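Local coordinates for CaaX farnesyltransferase beta subunit Ram1 (Aspergillus fumigatus, PDB 4L9P), which probably supplies the peptide-binding half of a zinc-dependent heterodimer that transfers a farnesyl group to the cysteine of C-terminal CaaX motifs, at residues 198-203 / 228-233; 387-392 / 451-456; 465-470 / 493-498. All blocks are in the same frame, centred on the assembly; numbering follows the deposited sequence.

Interaction 1 of 3, residues 198-203 / 228-233; sequences SHVASS and WKWLGK
The indole of W230 reaches from helix 224-234 to the start of helix 200-213 and carries most of this contact. S198 CB sits over one face of its six-membered ring, 3.6 Å from the centroid and 23° off the normal, a CH-pi contact displaced toward the CE2 side. At the rim, W230 CH2 lies 3.5 Å from V200 N, which is close to the ring plane, while S203 OG approaches W230 CZ3 obliquely. V200 CG1 extends the apolar patch to L231 CD2 at 4.2 Å. W230 has CG anti to its backbone N (chi1 165°), which carries the ring away from its own helix. The pyrrole side is tied by a water that accepts from W230 NE1 (2.9 Å) and donates to S198 O (2.7 Å).

Behind this shell, H199 is the N-cap: H199 ND1 accepts from A201 N at 2.9 Å, with the donor in the imidazole plane. G188 and I190 engage the hydroxyls of S198 and S203. H199 also packs on an apolar side chain of the bound peptide and meets Y88 of the alpha subunit edge-to-face. Within this alpha-alpha toroid, no direct hydrogen bond joins the two segments; the buried indole N-H is satisfied through water, and dispersion and CH-pi packing supply the rest.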
loop_
_atom_site.group_PDB
_atom_site.type_symbol
_atom_site.label_atom_id
_atom_site.label_comp_id
_atom_site.label_asym_id
_atom_site.label_seq_id
_atom_site.Cartn_x
_atom_site.Cartn_y
_atom_site.Cartn_z
ATOM N N SER B 198 -1.718 -12.578 17.795
ATOM C CA SER B 198 -0.869 -12.577 16.594
ATOM C C SER B 198 -1.491 -11.764 15.496
ATOM O O SER B 198 -2.714 -11.675 15.348
ATOM C CB SER B 198 -0.668 -14.031 16.134
ATOM O OG SER B 198 0.054 -14.680 17.169
ATOM N N HIS B 199 -0.619 -11.116 14.701
ATOM C CA HIS B 199 -1.100 -10.255 13.607
ATOM C C HIS B 199 -0.145 -10.501 12.464
ATOM O O HIS B 199 1.099 -10.619 12.666
ATOM C CB HIS B 199 -1.017 -8.785 14.103
ATOM C CG HIS B 199 -1.650 -7.765 13.180
ATOM N ND1 HIS B 199 -1.139 -7.431 11.927
ATOM C CD2 HIS B 199 -2.768 -7.002 13.350
ATOM C CE1 HIS B 199 -1.888 -6.473 11.398
ATOM N NE2 HIS B 199 -2.878 -6.185 12.247
ATOM N N VAL B 200 -0.662 -10.546 11.245
ATOM C CA VAL B 200 0.229 -10.842 10.123
ATOM C C VAL B 200 1.299 -9.761 9.894
ATOM O O VAL B 200 2.385 -10.095 9.393
ATOM C CB VAL B 200 -0.525 -11.019 8.779
ATOM C CG1 VAL B 200 -1.468 -12.112 8.890
ATOM C CG2 VAL B 200 -1.213 -9.734 8.301
ATOM N N ALA B 201 1.013 -8.495 10.231
ATOM C CA ALA B 201 2.037 -7.457 9.996
ATOM C C ALA B 201 3.199 -7.573 10.972
ATOM O O ALA B 201 4.362 -7.405 10.607
ATOM C CB ALA B 201 1.397 -6.058 10.045
ATOM N N SER B 202 2.891 -7.834 12.240
ATOM C CA SER B 202 3.973 -8.038 13.196
ATOM C C SER B 202 4.704 -9.342 12.912
ATOM O O SER B 202 5.904 -9.442 13.171
ATOM C CB SER B 202 3.461 -8.024 14.662
ATOM O OG SER B 202 2.183 -8.590 14.780
ATOM N N SER B 203 4.012 -10.362 12.396
ATOM C CA SER B 203 4.701 -11.595 12.039
ATOM C C SER B 203 5.607 -11.389 10.830
ATOM O O SER B 203 6.743 -11.902 10.825
ATOM C CB SER B 203 3.617 -12.649 11.741
ATOM O OG SER B 203 2.953 -13.056 12.936
ATOM N N TRP B 228 1.778 -21.991 10.957
ATOM C CA TRP B 228 0.927 -22.526 9.900
ATOM C C TRP B 228 -0.535 -22.704 10.353
ATOM O O TRP B 228 -1.467 -22.317 9.616
ATOM C CB TRP B 228 1.523 -23.872 9.499
ATOM C CG TRP B 228 0.787 -24.663 8.461
ATOM C CD1 TRP B 228 0.633 -24.387 7.126
ATOM C CD2 TRP B 228 0.196 -25.938 8.686
ATOM N NE1 TRP B 228 -0.046 -25.420 6.489
ATOM C CE2 TRP B 228 -0.330 -26.390 7.437
ATOM C CE3 TRP B 228 0.051 -26.727 9.830
ATOM C CZ2 TRP B 228 -0.974 -27.666 7.286
ATOM C CZ3 TRP B 228 -0.589 -27.983 9.701
ATOM C CH2 TRP B 228 -1.085 -28.444 8.429
ATOM N N LYS B 229 -0.741 -23.246 11.554
ATOM C CA LYS B 229 -2.110 -23.387 12.030
ATOM C C LYS B 229 -2.812 -22.029 12.184
ATOM O O LYS B 229 -3.973 -21.884 11.803
ATOM C CB LYS B 229 -2.136 -24.143 13.375
ATOM C CG LYS B 229 -1.765 -25.628 13.194
ATOM C CD LYS B 229 -1.844 -26.362 14.501
ATOM C CE LYS B 229 -1.796 -27.833 14.278
ATOM N NZ LYS B 229 -2.176 -28.397 15.595
ATOM N N TRP B 230 -2.089 -21.046 12.734
ATOM C CA TRP B 230 -2.674 -19.740 12.973
ATOM C C TRP B 230 -2.936 -19.063 11.629
ATOM O O TRP B 230 -4.042 -18.522 11.409
ATOM C CB TRP B 230 -1.761 -18.892 13.879
ATOM C CG TRP B 230 -2.147 -17.446 13.838
ATOM C CD1 TRP B 230 -3.293 -16.862 14.370
ATOM C CD2 TRP B 230 -1.410 -16.374 13.203
ATOM N NE1 TRP B 230 -3.310 -15.532 14.042
ATOM C CE2 TRP B 230 -2.166 -15.192 13.372
ATOM C CE3 TRP B 230 -0.161 -16.318 12.558
ATOM C CZ2 TRP B 230 -1.747 -13.961 12.883
ATOM C CZ3 TRP B 230 0.280 -15.140 12.063
ATOM C CH2 TRP B 230 -0.509 -13.945 12.256
ATOM N N LEU B 231 -1.958 -19.053 10.716
ATOM C CA LEU B 231 -2.215 -18.389 9.413
ATOM C C LEU B 231 -3.402 -19.042 8.708
ATOM O O LEU B 231 -4.168 -18.391 8.016
ATOM C CB LEU B 231 -0.996 -18.483 8.506
ATOM C CG LEU B 231 0.146 -17.552 8.868
ATOM C CD1 LEU B 231 1.353 -17.913 7.979
ATOM C CD2 LEU B 231 -0.258 -16.092 8.705
ATOM N N GLY B 232 -3.555 -20.363 8.860
ATOM C CA GLY B 232 -4.699 -21.026 8.239
ATOM C C GLY B 232 -6.055 -20.506 8.744
ATOM O O GLY B 232 -7.044 -20.553 8.013
ATOM N N LYS B 233 -6.084 -20.022 9.994
ATOM C CA LYS B 233 -7.297 -19.415 10.531
ATOM C C LYS B 233 -7.697 -18.106 9.863
ATOM O O LYS B 233 -8.853 -17.663 9.960
ATOM C CB LYS B 233 -7.201 -19.219 12.050
ATOM C CG LYS B 233 -6.986 -20.527 12.777
ATOM C CD LYS B 233 -6.787 -20.257 14.258
ATOM C CE LYS B 233 -6.609 -21.605 14.989
ATOM N NZ LYS B 233 -6.426 -21.396 16.439
HETATM O O HOH W 1 -4.796 -13.387 15.409
#

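Interaction 2 of 3, residues 387-392 / 451-456; sequences QPLAGP and TDSSVS
A single beta bridge between Q387 and T451 joins two loops on the alpha-alpha toroid: the one following helix 375-384 and the one between strands 446-449 and 468-471. Q387 CA and T451 CA are 4.5 Å apart. Q387 O faces T451 CA at 3.1 Å in a CA-H...O contact and also receives a weak, bent hydrogen bond from D452 N (3.4 Å).

The stronger link comes from the D452 carboxylate. D452 OD1 accepts from L389 N at 3.0 Å in a nearly straight bond (172°), met on the syn side but 34° out of the carboxylate plane. CG of D452 lies between the backbone N and carbonyl carbon (chi1 60°), a rotation that turns the acid across to the other loop, where OD2 rests against CA and CB of P388.

The L389 side chain forks over the neighbouring residues: L389 CD1 touches S453 CB at 3.6 Å, whereas L389 CD2 meets T451 CG2 at 4.0 Å. T451 OG1 does not face the leucine; it accepts from S453 N at 3.1 Å, making an ST turn, and is also hydrogen-bonded to S466 O. K468, on strand 468-471, packs against both L389 and T451.

Between the two segments the straight bond from L389 N to D452 OD1 is the main polar tie, probably strengthened by the carboxylate charge; beside it a backbone hydrogen bond of Q387 with C450 joins the same loops. Because D452 is exposed, water probably weakens the electrostatic part of its bond, and the leucine methyls add apolar contact beside it.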
loop_
_atom_site.group_PDB
_atom_site.type_symbol
_atom_site.label_atom_id
_atom_site.label_comp_id
_atom_site.label_asym_id
_atom_site.label_seq_id
_atom_site.Cartn_x
_atom_site.Cartn_y
_atom_site.Cartn_z
ATOM N N GLN B 387 14.373 -13.902 -17.385
ATOM C CA GLN B 387 15.670 -13.843 -18.080
ATOM C C GLN B 387 16.399 -15.152 -17.939
ATOM O O GLN B 387 16.630 -15.630 -16.852
ATOM C CB GLN B 387 16.507 -12.666 -17.562
ATOM C CG GLN B 387 15.689 -11.350 -17.501
ATOM C CD GLN B 387 15.410 -10.762 -18.869
ATOM O OE1 GLN B 387 16.354 -10.404 -19.576
ATOM N NE2 GLN B 387 14.096 -10.654 -19.260
ATOM N N PRO B 388 16.770 -15.771 -19.058
ATOM C CA PRO B 388 17.463 -17.053 -18.869
ATOM C C PRO B 388 18.939 -16.818 -18.477
ATOM O O PRO B 388 19.581 -15.917 -19.040
ATOM C CB PRO B 388 17.357 -17.700 -20.251
ATOM C CG PRO B 388 17.329 -16.502 -21.208
ATOM C CD PRO B 388 16.494 -15.453 -20.474
ATOM N N LEU B 389 19.468 -17.577 -17.520
ATOM C CA LEU B 389 20.896 -17.443 -17.249
ATOM C C LEU B 389 21.744 -17.879 -18.460
ATOM O O LEU B 389 22.755 -17.243 -18.754
ATOM C CB LEU B 389 21.316 -18.180 -15.973
ATOM C CG LEU B 389 20.856 -17.571 -14.649
ATOM C CD1 LEU B 389 21.814 -18.037 -13.535
ATOM C CD2 LEU B 389 20.778 -16.060 -14.718
ATOM N N ALA B 390 21.314 -18.920 -19.183
ATOM C CA ALA B 390 22.073 -19.427 -20.365
ATOM C C ALA B 390 21.897 -18.594 -21.630
ATOM O O ALA B 390 22.889 -18.218 -22.301
ATOM C CB ALA B 390 21.691 -20.920 -20.670
ATOM N N GLY B 391 20.632 -18.365 -21.983
ATOM C CA GLY B 391 20.252 -17.738 -23.239
ATOM C C GLY B 391 20.945 -16.409 -23.476
ATOM O O GLY B 391 21.700 -15.884 -22.590
ATOM N N PRO B 392 20.748 -15.856 -24.689
ATOM C CA PRO B 392 21.374 -14.552 -24.917
ATOM C C PRO B 392 20.515 -13.488 -24.188
ATOM O O PRO B 392 19.283 -13.702 -24.026
ATOM C CB PRO B 392 21.320 -14.405 -26.448
ATOM C CG PRO B 392 20.116 -15.280 -26.890
ATOM C CD PRO B 392 20.119 -16.430 -25.907
ATOM N N THR B 451 14.619 -14.805 -13.111
ATOM C CA THR B 451 15.426 -15.684 -13.951
ATOM C C THR B 451 14.866 -17.102 -13.908
ATOM O O THR B 451 13.893 -17.373 -13.210
ATOM C CB THR B 451 16.894 -15.706 -13.466
ATOM O OG1 THR B 451 16.968 -16.455 -12.235
ATOM C CG2 THR B 451 17.480 -14.298 -13.298
ATOM N N ASP B 452 15.482 -17.988 -14.683
ATOM C CA ASP B 452 15.121 -19.403 -14.677
ATOM C C ASP B 452 15.959 -20.194 -13.679
ATOM O O ASP B 452 15.985 -21.440 -13.730
ATOM C CB ASP B 452 15.264 -20.001 -16.097
ATOM C CG ASP B 452 16.703 -19.894 -16.669
ATOM O OD1 ASP B 452 17.575 -19.306 -16.008
ATOM O OD2 ASP B 452 16.965 -20.389 -17.812
ATOM N N SER B 453 16.653 -19.477 -12.794
ATOM C CA SER B 453 17.500 -20.092 -11.780
ATOM C C SER B 453 17.074 -19.739 -10.378
ATOM O O SER B 453 17.237 -18.606 -9.953
ATOM C CB SER B 453 18.949 -19.643 -12.009
ATOM O OG SER B 453 19.806 -20.375 -11.149
ATOM N N SER B 454 16.492 -20.699 -9.673
ATOM C CA SER B 454 15.953 -20.411 -8.357
ATOM C C SER B 454 16.758 -20.978 -7.243
ATOM O O SER B 454 17.319 -22.047 -7.405
ATOM C CB SER B 454 14.492 -20.895 -8.277
ATOM O OG SER B 454 13.932 -20.621 -6.990
ATOM N N VAL B 455 16.868 -20.279 -6.118
ATOM C CA VAL B 455 17.499 -20.882 -4.942
ATOM C C VAL B 455 16.579 -21.885 -4.254
ATOM O O VAL B 455 17.043 -22.692 -3.455
ATOM C CB VAL B 455 18.036 -19.872 -3.891
ATOM C CG1 VAL B 455 19.027 -18.901 -4.506
ATOM C CG2 VAL B 455 16.930 -19.138 -3.226
ATOM N N SER B 456 15.285 -21.857 -4.567
ATOM C CA SER B 456 14.381 -22.852 -3.991
ATOM C C SER B 456 14.485 -24.169 -4.718
ATOM O O SER B 456 14.634 -24.203 -5.960
ATOM C CB SER B 456 12.920 -22.385 -4.025
ATOM O OG SER B 456 12.029 -23.418 -3.558
#

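Interaction 3 of 3, residues 465-470 / 493-498; sequences FSWKHD and PFHPIF
The W467 indole has P496 CG over one face of its six-membered ring, offset toward the rim and 3.6 Å from W467 CE3. At the five-membered ring H495 arrives obliquely, its plane turned 59° from the indole, while I497 CD1 lies obliquely near W467 NE1. H469 repeats the proline theme: P493 CG stands over the H469 imidazole face, 3.7 Å from the centroid, in a second CH-pi contact. This packing lays the 493-498 loop, which leads toward helix 502-513, against strand 468-471 of the two-stranded antiparallel sheet it forms with 446-449 in the alpha-alpha toroid, and against the residues just before that strand.

F465 and F498 complete the apolar row. Their planes are near parallel, at 23°, but slid apart with centroids 5.0 Å from each other; the rings barely overlap, and the CZ and CE atoms of their outer rims touch, F465 CZ to F498 CZ at 3.5 Å. Both rings also touch L263 of helix 251-263, while W467 and I497 share L378 of helix 375-384; the contact thereby joins two toroid helices to the loop.

H495 organises the 493-498 side. With CG anti to the backbone N (chi1 -167°), the imidazole folds back so that H495 ND1 accepts, in the ring plane, from I497 N at 3.1 Å. F498 CD2 lies 3.3 Å above the centre of one H495 face. Since ND1 is an acceptor, the proton is probably on NE2, in keeping with the hydrogen bond between NE2 and A464 O. I497 O is held by the hydroxyl of Y255, a residue of the isoprenoid-analogue pocket. A water donates to W467 O at 3.0 Å and lies near the H495 ring plane; its weak 3.2 Å link to H495 NE2 would share that N-H with A464 O.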
loop_
_atom_site.group_PDB
_atom_site.type_symbol
_atom_site.label_atom_id
_atom_site.label_comp_id
_atom_site.label_asym_id
_atom_site.label_seq_id
_atom_site.Cartn_x
_atom_site.Cartn_y
_atom_site.Cartn_z
ATOM N N PHE B 465 12.018 -16.879 -5.762
ATOM C CA PHE B 465 13.407 -17.112 -5.330
ATOM C C PHE B 465 14.399 -17.108 -6.491
ATOM O O PHE B 465 15.549 -17.581 -6.332
ATOM C CB PHE B 465 13.512 -18.354 -4.431
ATOM C CG PHE B 465 12.791 -18.164 -3.100
ATOM C CD1 PHE B 465 13.379 -17.376 -2.103
ATOM C CD2 PHE B 465 11.521 -18.692 -2.866
ATOM C CE1 PHE B 465 12.715 -17.123 -0.893
ATOM C CE2 PHE B 465 10.847 -18.422 -1.629
ATOM C CZ PHE B 465 11.453 -17.655 -0.673
ATOM N N SER B 466 13.965 -16.594 -7.634
ATOM C CA SER B 466 14.794 -16.544 -8.839
ATOM C C SER B 466 15.266 -15.123 -9.127
ATOM O O SER B 466 16.005 -14.899 -10.090
ATOM C CB SER B 466 14.001 -17.084 -10.027
ATOM O OG SER B 466 13.111 -16.097 -10.531
ATOM N N TRP B 467 14.839 -14.113 -8.341
ATOM C CA TRP B 467 15.208 -12.723 -8.622
ATOM C C TRP B 467 16.690 -12.482 -8.392
ATOM O O TRP B 467 17.263 -12.923 -7.389
ATOM C CB TRP B 467 14.368 -11.806 -7.687
ATOM C CG TRP B 467 12.943 -11.681 -8.128
ATOM C CD1 TRP B 467 11.912 -12.589 -7.910
ATOM C CD2 TRP B 467 12.403 -10.644 -8.960
ATOM N NE1 TRP B 467 10.753 -12.120 -8.515
ATOM C CE2 TRP B 467 11.016 -10.950 -9.169
ATOM C CE3 TRP B 467 12.932 -9.456 -9.499
ATOM C CZ2 TRP B 467 10.161 -10.100 -9.872
ATOM C CZ3 TRP B 467 12.093 -8.638 -10.252
ATOM C CH2 TRP B 467 10.735 -8.977 -10.448
ATOM N N LYS B 468 17.286 -11.782 -9.357
ATOM C CA LYS B 468 18.710 -11.438 -9.344
ATOM C C LYS B 468 18.852 -9.963 -9.611
ATOM O O LYS B 468 17.867 -9.276 -9.921
ATOM C CB LYS B 468 19.489 -12.295 -10.378
ATOM C CG LYS B 468 19.395 -13.783 -9.945
ATOM C CD LYS B 468 20.440 -14.643 -10.482
ATOM C CE LYS B 468 20.109 -16.145 -10.331
ATOM N NZ LYS B 468 19.839 -16.698 -8.954
ATOM N N HIS B 469 20.072 -9.459 -9.478
ATOM C CA HIS B 469 20.249 -8.005 -9.598
ATOM C C HIS B 469 21.594 -7.717 -10.233
ATOM O O HIS B 469 22.558 -8.513 -10.093
ATOM C CB HIS B 469 20.180 -7.316 -8.223
ATOM C CG HIS B 469 21.019 -7.969 -7.179
ATOM N ND1 HIS B 469 22.363 -7.671 -7.020
ATOM C CD2 HIS B 469 20.730 -8.903 -6.241
ATOM C CE1 HIS B 469 22.869 -8.421 -6.058
ATOM N NE2 HIS B 469 21.899 -9.168 -5.553
ATOM N N ASP B 470 21.643 -6.630 -10.984
ATOM C CA ASP B 470 22.906 -6.087 -11.549
ATOM C C ASP B 470 22.925 -4.615 -11.178
ATOM O O ASP B 470 21.863 -3.970 -11.084
ATOM C CB ASP B 470 22.963 -6.098 -13.122
ATOM C CG ASP B 470 22.753 -7.498 -13.785
ATOM O OD1 ASP B 470 22.410 -7.560 -14.977
ATOM O OD2 ASP B 470 22.892 -8.498 -13.150
ATOM N N PRO B 493 21.425 -3.912 -2.509
ATOM C CA PRO B 493 20.160 -4.239 -3.231
ATOM C C PRO B 493 19.187 -4.985 -2.280
ATOM O O PRO B 493 19.608 -5.780 -1.420
ATOM C CB PRO B 493 20.616 -5.161 -4.383
ATOM C CG PRO B 493 21.962 -5.717 -3.908
ATOM C CD PRO B 493 22.605 -4.663 -2.975
ATOM N N PHE B 494 17.883 -4.706 -2.440
ATOM C CA PHE B 494 16.833 -5.424 -1.727
ATOM C C PHE B 494 15.977 -6.216 -2.701
ATOM O O PHE B 494 15.750 -5.815 -3.848
ATOM C CB PHE B 494 15.939 -4.456 -0.968
ATOM C CG PHE B 494 16.268 -4.260 0.488
ATOM C CD1 PHE B 494 17.581 -4.407 0.983
ATOM C CD2 PHE B 494 15.230 -3.915 1.343
ATOM C CE1 PHE B 494 17.841 -4.208 2.358
ATOM C CE2 PHE B 494 15.453 -3.713 2.690
ATOM C CZ PHE B 494 16.788 -3.855 3.235
ATOM N N HIS B 495 15.499 -7.341 -2.229
ATOM C CA HIS B 495 14.611 -8.162 -3.046
ATOM C C HIS B 495 13.272 -7.426 -3.216
ATOM O O HIS B 495 12.680 -6.976 -2.238
ATOM C CB HIS B 495 14.371 -9.453 -2.252
ATOM C CG HIS B 495 13.743 -10.550 -3.037
ATOM N ND1 HIS B 495 12.437 -10.500 -3.487
ATOM C CD2 HIS B 495 14.267 -11.709 -3.501
ATOM C CE1 HIS B 495 12.167 -11.605 -4.168
ATOM N NE2 HIS B 495 13.282 -12.344 -4.222
ATOM N N PRO B 496 12.791 -7.271 -4.441
ATOM C CA PRO B 496 11.558 -6.450 -4.603
ATOM C C PRO B 496 10.286 -7.046 -3.990
ATOM O O PRO B 496 9.359 -6.284 -3.738
ATOM C CB PRO B 496 11.372 -6.288 -6.087
ATOM C CG PRO B 496 12.456 -7.172 -6.700
ATOM C CD PRO B 496 13.436 -7.692 -5.685
ATOM N N ILE B 497 10.224 -8.360 -3.777
ATOM C CA ILE B 497 9.037 -8.929 -3.117
ATOM C C ILE B 497 9.229 -8.981 -1.590
ATOM O O ILE B 497 8.313 -8.630 -0.857
ATOM C CB ILE B 497 8.814 -10.389 -3.573
ATOM C CG1 ILE B 497 8.536 -10.414 -5.061
ATOM C CG2 ILE B 497 7.673 -11.034 -2.806
ATOM C CD1 ILE B 497 8.414 -11.851 -5.629
ATOM N N PHE B 498 10.414 -9.400 -1.107
ATOM C CA PHE B 498 10.588 -9.673 0.343
ATOM C C PHE B 498 11.087 -8.457 1.087
ATOM O O PHE B 498 11.025 -8.420 2.330
ATOM C CB PHE B 498 11.540 -10.847 0.578
ATOM C CG PHE B 498 10.985 -12.151 0.001
ATOM C CD1 PHE B 498 9.762 -12.646 0.466
ATOM C CD2 PHE B 498 11.642 -12.826 -1.072
ATOM C CE1 PHE B 498 9.220 -13.808 -0.043
ATOM C CE2 PHE B 498 11.097 -14.021 -1.601
ATOM C CZ PHE B 498 9.874 -14.534 -1.075
HETATM O O HOH W 2 15.655 -14.218 -5.261
#

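Overall arrangement
Interactions 2 and 3 form one continuous patch, with centres 13 Å apart: T451 OG1 is 2.8 Å from S466 O and V455 N is 3.0 Å from F465 O, both probable hydrogen bonds. Interaction 1 stands apart, its centre 33 Å from that of interaction 2 and 25 Å from that of interaction 3, with nearest atoms about 16 and 10 Å away. Helix 251-263 nevertheless links it to interaction 3, packing on V200 and L231 as well as on F465 and F498. None of the three holds an annotated site residue; the side chain of H199 comes within about 7 Å of the bound FII, and that of I497 within about 11 Å.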